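Local coordinates for aldose-aldose oxidoreductase (PDB 5A04), which probably oxidises one aldose sugar and reduces another, using a bound NADP(H) cofactor in a Rossmann-type domain, at residues E222-F227 and V240-V245. Numbering follows the deposited sequence.
Sequences EDIINF and VSAYSV
Strands 224-230 and 236-242 form an antiparallel beta hairpin in the mixed sheet of the C-terminal alpha/beta domain, and Asp223 ties its open end to the turn after Ala242. Asp223 swings CG anti to its own N (chi1 170°), which carries the carboxylate across to the residues just after strand 236-242. There OD1 takes the backbone N of Tyr243 at 2.9 Å, nearly along the CG-OD1 bond of Asp223, while OD2 uses its syn lone pair for OG of Ser244 at 2.8 Å. Both carboxylate oxygens are thus engaged by the two residues that follow the strand. Arg155 of the second subunit makes a salt bridge to the same OD2 and also bonds Ser244 OG, so the buried carboxylate is probably neutralised, at least in part, from across the dimer interface. Tyr243, held at its N, sends its ring away from the hairpin to meet Phe163, a residue of the glucose pocket, edge-to-face; the Tyr243 side chain lies about 6 Å from the bound glucose.

Farther along, Ile225 N bonds Ser241 O at 3.0 Å, and CG1 of Ile224 packs on CB of Ala242 at 3.9 Å. Ser241 OG turns to Ser182 on helix 182-198, while its CB meets the edge of the Phe227 ring. Beside Val240, with which it points the same way, Asn226 turns OD1 to Ser241 N in a weak 3.4 Å bond; the same oxygen lies 3.6 Å from Val240 CG2.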
loop_
_atom_site.group_PDB
_atom_site.type_symbol
_atom_site.label_atom_id
_atom_site.label_comp_id
_atom_site.label_asym_id
_atom_site.label_seq_id
_atom_site.Cartn_x
_atom_site.Cartn_y
_atom_site.Cartn_z
ATOM N N GLU A 222 6.866 -11.771 15.082
ATOM C CA GLU A 222 6.104 -10.551 14.809
ATOM C C GLU A 222 4.835 -10.821 14.014
ATOM O O GLU A 222 4.756 -11.765 13.221
ATOM C CB GLU A 222 6.974 -9.509 14.079
ATOM C CG GLU A 222 7.169 -9.700 12.569
ATOM C CD GLU A 222 8.138 -10.816 12.189
ATOM O OE1 GLU A 222 8.830 -11.381 13.074
ATOM O OE2 GLU A 222 8.216 -11.129 10.974
ATOM N N ASP A 223 3.848 -9.959 14.239
ATOM C CA ASP A 223 2.585 -10.007 13.515
ATOM C C ASP A 223 2.694 -9.130 12.273
ATOM O O ASP A 223 2.859 -9.645 11.169
ATOM C CB ASP A 223 1.442 -9.553 14.428
ATOM C CG ASP A 223 0.133 -9.347 13.678
ATOM O OD1 ASP A 223 0.011 -9.808 12.526
ATOM O OD2 ASP A 223 -0.776 -8.734 14.267
ATOM N N ILE A 224 2.598 -7.816 12.451
ATOM C CA ILE A 224 2.727 -6.888 11.328
ATOM C C ILE A 224 4.133 -6.306 11.251
ATOM O O ILE A 224 4.675 -5.836 12.250
ATOM C CB ILE A 224 1.710 -5.725 11.419
ATOM C CG1 ILE A 224 0.284 -6.251 11.229
ATOM C CG2 ILE A 224 2.008 -4.672 10.354
ATOM C CD1 ILE A 224 -0.804 -5.187 11.481
ATOM N N ILE A 225 4.735 -6.356 10.071
ATOM C CA ILE A 225 5.927 -5.544 9.835
ATOM C C ILE A 225 5.871 -5.032 8.395
ATOM O O ILE A 225 6.059 -5.766 7.422
ATOM C CB ILE A 225 7.255 -6.311 10.161
ATOM C CG1 ILE A 225 8.463 -5.387 9.963
ATOM C CG2 ILE A 225 7.395 -7.631 9.359
ATOM C CD1 ILE A 225 9.767 -5.969 10.544
ATOM N N ASN A 226 5.538 -3.751 8.278
ATOM C CA ASN A 226 5.383 -3.112 6.979
ATOM C C ASN A 226 6.675 -2.422 6.631
ATOM O O ASN A 226 7.368 -1.918 7.522
ATOM C CB ASN A 226 4.223 -2.112 7.003
ATOM C CG ASN A 226 2.908 -2.774 7.365
ATOM O OD1 ASN A 226 2.726 -3.985 7.152
ATOM N ND2 ASN A 226 1.979 -1.988 7.911
ATOM N N PHE A 227 7.021 -2.395 5.355
ATOM C CA PHE A 227 8.312 -1.836 4.991
ATOM C C PHE A 227 8.257 -1.055 3.697
ATOM O O PHE A 227 7.348 -1.224 2.869
ATOM C CB PHE A 227 9.393 -2.937 4.925
ATOM C CG PHE A 227 9.019 -4.145 4.093
ATOM C CD1 PHE A 227 8.222 -5.162 4.622
ATOM C CD2 PHE A 227 9.518 -4.286 2.801
ATOM C CE1 PHE A 227 7.894 -6.298 3.841
ATOM C CE2 PHE A 227 9.206 -5.417 2.033
ATOM C CZ PHE A 227 8.394 -6.414 2.553
ATOM N N VAL A 240 3.182 -4.464 2.793
ATOM C CA VAL A 240 2.600 -4.984 4.027
ATOM C C VAL A 240 2.955 -6.459 4.221
ATOM O O VAL A 240 2.899 -7.237 3.270
ATOM C CB VAL A 240 1.059 -4.819 4.035
ATOM C CG1 VAL A 240 0.408 -5.729 5.082
ATOM C CG2 VAL A 240 0.684 -3.347 4.270
ATOM N N SER A 241 3.319 -6.818 5.454
ATOM C CA SER A 241 3.480 -8.209 5.890
ATOM C C SER A 241 2.680 -8.383 7.173
ATOM O O SER A 241 2.905 -7.634 8.130
ATOM C CB SER A 241 4.962 -8.532 6.145
ATOM O OG SER A 241 5.110 -9.857 6.622
ATOM N N ALA A 242 1.751 -9.345 7.218
ATOM C CA ALA A 242 0.868 -9.430 8.380
ATOM C C ALA A 242 0.410 -10.857 8.690
ATOM O O ALA A 242 0.254 -11.685 7.795
ATOM C CB ALA A 242 -0.359 -8.525 8.170
ATOM N N TYR A 243 0.180 -11.115 9.971
ATOM C CA TYR A 243 -0.381 -12.377 10.430
ATOM C C TYR A 243 -1.775 -12.169 11.044
ATOM O O TYR A 243 -2.336 -13.092 11.636
ATOM C CB TYR A 243 0.548 -13.028 11.462
ATOM C CG TYR A 243 1.506 -14.096 10.945
ATOM C CD1 TYR A 243 1.310 -14.728 9.724
ATOM C CD2 TYR A 243 2.598 -14.490 11.715
ATOM C CE1 TYR A 243 2.177 -15.726 9.285
ATOM C CE2 TYR A 243 3.465 -15.482 11.290
ATOM C CZ TYR A 243 3.259 -16.098 10.078
ATOM O OH TYR A 243 4.131 -17.088 9.682
ATOM N N SER A 244 -2.314 -10.958 10.943
ATOM C CA SER A 244 -3.612 -10.654 11.560
ATOM C C SER A 244 -4.633 -10.070 10.577
ATOM O O SER A 244 -5.733 -9.696 10.981
ATOM C CB SER A 244 -3.436 -9.703 12.758
ATOM O OG SER A 244 -2.821 -8.473 12.383
ATOM N N VAL A 245 -4.281 -9.990 9.298
ATOM C CA VAL A 245 -5.255 -9.636 8.255
ATOM C C VAL A 245 -5.032 -10.503 7.031
ATOM O O VAL A 245 -3.961 -11.074 6.859
ATOM C CB VAL A 245 -5.173 -8.150 7.819
ATOM C CG1 VAL A 245 -5.460 -7.216 8.977
ATOM C CG2 VAL A 245 -3.819 -7.835 7.191
#